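Local coordinates for protein argonaute (Methanocaldococcus jannaschii, PDB 5G5S) that uses short single-stranded DNA guides to bind complementary target DNA strands and slice them, possibly in defence against invading genetic elements, at residues Phe618-Pro626 with Ser633-Trp641. Residues are numbered along the deposited sequence; the frame is centred on the assembly and turned at random.
Sequences FGNDGIFLP and SNPVKLSTW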
loop_
_atom_site.group_PDB
_atom_site.type_symbol
_atom_site.label_atom_id
_atom_site.label_comp_id
_atom_site.label_asym_id
_atom_site.label_seq_id
_atom_site.Cartn_x
_atom_site.Cartn_y
_atom_site.Cartn_z
ATOM N N PHE A 618 14.965 -15.206 -3.758
ATOM C CA PHE A 618 15.807 -15.582 -2.629
ATOM C C PHE A 618 15.024 -16.509 -1.699
ATOM O O PHE A 618 14.049 -16.076 -1.068
ATOM C CB PHE A 618 16.357 -14.344 -1.903
ATOM C CG PHE A 618 17.478 -14.646 -0.940
ATOM C CD1 PHE A 618 18.732 -15.035 -1.404
ATOM C CD2 PHE A 618 17.292 -14.515 0.431
ATOM C CE1 PHE A 618 19.775 -15.302 -0.513
ATOM C CE2 PHE A 618 18.329 -14.796 1.323
ATOM C CZ PHE A 618 19.563 -15.193 0.845
ATOM N N GLY A 619 15.434 -17.782 -1.680
ATOM C CA GLY A 619 14.812 -18.855 -0.904
ATOM C C GLY A 619 13.302 -18.888 -1.028
ATOM O O GLY A 619 12.586 -18.770 -0.024
ATOM N N ASN A 620 12.813 -18.997 -2.273
ATOM C CA ASN A 620 11.376 -18.975 -2.620
ATOM C C ASN A 620 10.682 -17.596 -2.628
ATOM O O ASN A 620 9.542 -17.512 -3.065
ATOM C CB ASN A 620 10.553 -20.063 -1.894
ATOM C CG ASN A 620 11.120 -21.456 -2.058
ATOM O OD1 ASN A 620 11.346 -22.174 -1.075
ATOM N ND2 ASN A 620 11.404 -21.859 -3.298
ATOM N N ASP A 621 11.356 -16.518 -2.179
ATOM C CA ASP A 621 10.747 -15.175 -2.211
ATOM C C ASP A 621 11.219 -14.397 -3.421
ATOM O O ASP A 621 12.407 -14.368 -3.708
ATOM C CB ASP A 621 11.078 -14.344 -0.955
ATOM C CG ASP A 621 10.543 -14.843 0.371
ATOM O OD1 ASP A 621 9.489 -15.527 0.374
ATOM O OD2 ASP A 621 11.138 -14.493 1.414
ATOM N N GLY A 622 10.286 -13.742 -4.092
ATOM C CA GLY A 622 10.576 -12.869 -5.211
ATOM C C GLY A 622 10.971 -11.514 -4.666
ATOM O O GLY A 622 10.308 -10.987 -3.770
ATOM N N ILE A 623 12.104 -10.990 -5.129
ATOM C CA ILE A 623 12.608 -9.674 -4.738
ATOM C C ILE A 623 12.438 -8.801 -5.985
ATOM O O ILE A 623 13.150 -8.959 -6.976
ATOM C CB ILE A 623 14.052 -9.694 -4.160
ATOM C CG1 ILE A 623 14.176 -10.685 -2.976
ATOM C CG2 ILE A 623 14.494 -8.273 -3.754
ATOM C CD1 ILE A 623 15.646 -10.920 -2.526
ATOM N N PHE A 624 11.448 -7.913 -5.912
ATOM C CA PHE A 624 10.937 -7.051 -6.968
ATOM C C PHE A 624 11.341 -5.578 -6.744
ATOM O O PHE A 624 10.974 -4.985 -5.731
ATOM C CB PHE A 624 9.404 -7.264 -6.966
ATOM C CG PHE A 624 8.564 -6.720 -8.094
ATOM C CD1 PHE A 624 8.526 -7.362 -9.325
ATOM C CD2 PHE A 624 7.727 -5.625 -7.893
ATOM C CE1 PHE A 624 7.727 -6.869 -10.362
ATOM C CE2 PHE A 624 6.926 -5.138 -8.926
ATOM C CZ PHE A 624 6.944 -5.751 -10.158
ATOM N N LEU A 625 12.136 -5.004 -7.681
ATOM C CA LEU A 625 12.581 -3.611 -7.611
ATOM C C LEU A 625 12.244 -2.902 -8.958
ATOM O O LEU A 625 13.099 -2.796 -9.854
ATOM C CB LEU A 625 14.069 -3.542 -7.223
ATOM C CG LEU A 625 14.619 -2.196 -6.736
ATOM C CD1 LEU A 625 13.966 -1.755 -5.420
ATOM C CD2 LEU A 625 16.131 -2.264 -6.559
ATOM N N PRO A 626 10.963 -2.462 -9.128
ATOM C CA PRO A 626 10.539 -1.954 -10.442
ATOM C C PRO A 626 10.901 -0.539 -10.871
ATOM O O PRO A 626 11.318 -0.339 -12.004
ATOM C CB PRO A 626 9.016 -2.163 -10.423
ATOM C CG PRO A 626 8.641 -2.020 -8.981
ATOM C CD PRO A 626 9.813 -2.561 -8.194
ATOM N N SER A 633 15.350 3.303 -2.285
ATOM C CA SER A 633 14.078 2.632 -2.504
ATOM C C SER A 633 14.069 1.236 -1.903
ATOM O O SER A 633 15.086 0.561 -1.855
ATOM C CB SER A 633 13.783 2.547 -3.993
ATOM O OG SER A 633 14.816 1.856 -4.656
ATOM N N ASN A 634 12.906 0.811 -1.433
ATOM C CA ASN A 634 12.764 -0.504 -0.838
ATOM C C ASN A 634 12.148 -1.474 -1.823
ATOM O O ASN A 634 11.228 -1.121 -2.550
ATOM C CB ASN A 634 11.861 -0.425 0.385
ATOM C CG ASN A 634 12.489 0.331 1.524
ATOM O OD1 ASN A 634 13.661 0.678 1.477
ATOM N ND2 ASN A 634 11.711 0.586 2.561
ATOM N N PRO A 635 12.650 -2.700 -1.854
ATOM C CA PRO A 635 12.068 -3.717 -2.743
ATOM C C PRO A 635 10.703 -4.224 -2.251
ATOM O O PRO A 635 10.314 -4.012 -1.094
ATOM C CB PRO A 635 13.129 -4.823 -2.763
ATOM C CG PRO A 635 13.845 -4.674 -1.492
ATOM C CD PRO A 635 13.816 -3.226 -1.117
ATOM N N VAL A 636 9.972 -4.872 -3.162
ATOM C CA VAL A 636 8.673 -5.487 -2.919
ATOM C C VAL A 636 8.923 -6.993 -2.834
ATOM O O VAL A 636 9.634 -7.548 -3.676
ATOM C CB VAL A 636 7.653 -5.138 -4.047
ATOM C CG1 VAL A 636 6.304 -5.793 -3.790
ATOM C CG2 VAL A 636 7.495 -3.625 -4.215
ATOM N N LYS A 637 8.354 -7.648 -1.813
ATOM C CA LYS A 637 8.478 -9.094 -1.655
ATOM C C LYS A 637 7.273 -9.808 -2.278
ATOM O O LYS A 637 6.129 -9.426 -2.033
ATOM C CB LYS A 637 8.622 -9.477 -0.181
ATOM C CG LYS A 637 8.975 -10.948 0.033
ATOM C CD LYS A 637 9.097 -11.316 1.509
ATOM C CE LYS A 637 7.771 -11.404 2.222
ATOM N NZ LYS A 637 7.947 -11.891 3.614
ATOM N N LEU A 638 7.555 -10.835 -3.098
ATOM C CA LEU A 638 6.563 -11.700 -3.746
ATOM C C LEU A 638 6.666 -13.067 -3.073
ATOM O O LEU A 638 7.763 -13.576 -2.885
ATOM C CB LEU A 638 6.783 -11.801 -5.262
ATOM C CG LEU A 638 7.039 -10.483 -5.995
ATOM C CD1 LEU A 638 7.353 -10.732 -7.449
ATOM C CD2 LEU A 638 5.862 -9.507 -5.855
ATOM N N SER A 639 5.538 -13.611 -2.617
ATOM C CA SER A 639 5.553 -14.856 -1.861
ATOM C C SER A 639 4.317 -15.689 -2.136
ATOM O O SER A 639 3.264 -15.151 -2.492
ATOM C CB SER A 639 5.612 -14.524 -0.369
ATOM O OG SER A 639 5.668 -15.680 0.444
ATOM N N THR A 640 4.435 -17.000 -1.863
ATOM C CA THR A 640 3.389 -18.028 -1.899
ATOM C C THR A 640 2.381 -17.912 -3.035
ATOM O O THR A 640 1.224 -17.556 -2.837
ATOM C CB THR A 640 2.831 -18.357 -0.487
ATOM O OG1 THR A 640 1.528 -18.953 -0.563
ATOM C CG2 THR A 640 2.782 -17.180 0.417
ATOM N N TRP A 641 2.859 -18.205 -4.236
ATOM C CA TRP A 641 2.054 -18.231 -5.435
ATOM C C TRP A 641 1.376 -19.606 -5.433
ATOM O O TRP A 641 2.052 -20.644 -5.456
ATOM C CB TRP A 641 2.961 -18.015 -6.651
ATOM C CG TRP A 641 2.266 -17.894 -7.976
ATOM C CD1 TRP A 641 0.938 -17.633 -8.205
ATOM C CD2 TRP A 641 2.882 -18.015 -9.265
ATOM N NE1 TRP A 641 0.702 -17.538 -9.557
ATOM C CE2 TRP A 641 1.877 -17.792 -10.234
ATOM C CE3 TRP A 641 4.188 -18.305 -9.695
ATOM C CZ2 TRP A 641 2.128 -17.907 -11.608
ATOM C CZ3 TRP A 641 4.441 -18.383 -11.055
ATOM C CH2 TRP A 641 3.422 -18.169 -11.995
#
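Gly622 and Phe624 pair with Leu638 and Val636 in an antiparallel beta hairpin of the PIWI domain, which has an RNase H-like fold. Two reciprocal pairs of backbone hydrogen bonds close it, the straightest from Val636 N to Phe624 O (2.8 Å, 177° at the hydrogen). Strand 614-618 continues the sheet beside 621-625, and strand 593-600 beside 636-641.

The tight side is the face carrying Phe624, Val636 and Leu638. With CG anti to the backbone N (chi1 -169°), the Phe624 ring lies alongside Val636, whose CB meets the ring edge at CD2, 3.9 Å away. Leu638 approaches the same ring obliquely, CD1 standing 4.0 Å from Phe624 CD1, and its CB rests 3.9 Å from Gly622 CA. Helix 656-666 packs on Leu638, and the side chain of Val636 lies about 7 Å from that of Asp572, a probable manganese ligand.

On the face of Ile623 and Lys637 the two segments touch less. Ile623 CG2 meets Pro635 CB at 3.8 Å. Partly exposed Lys637, on the solvent side, bends at chi3 (74°) beside Asp621. At the loop end of the hairpin, Leu625 CD1 reaches Ser633 OG, in the connecting segment 627-634 that binds the phosphorylated 5' end of the guide. Asp621 and Lys637 form no salt bridge: Asp621 OD2 is hydrogen-bonded to Tyr605 OH, while the methylene Lys637 CD lies 3.8 Å from Asp621 OD2.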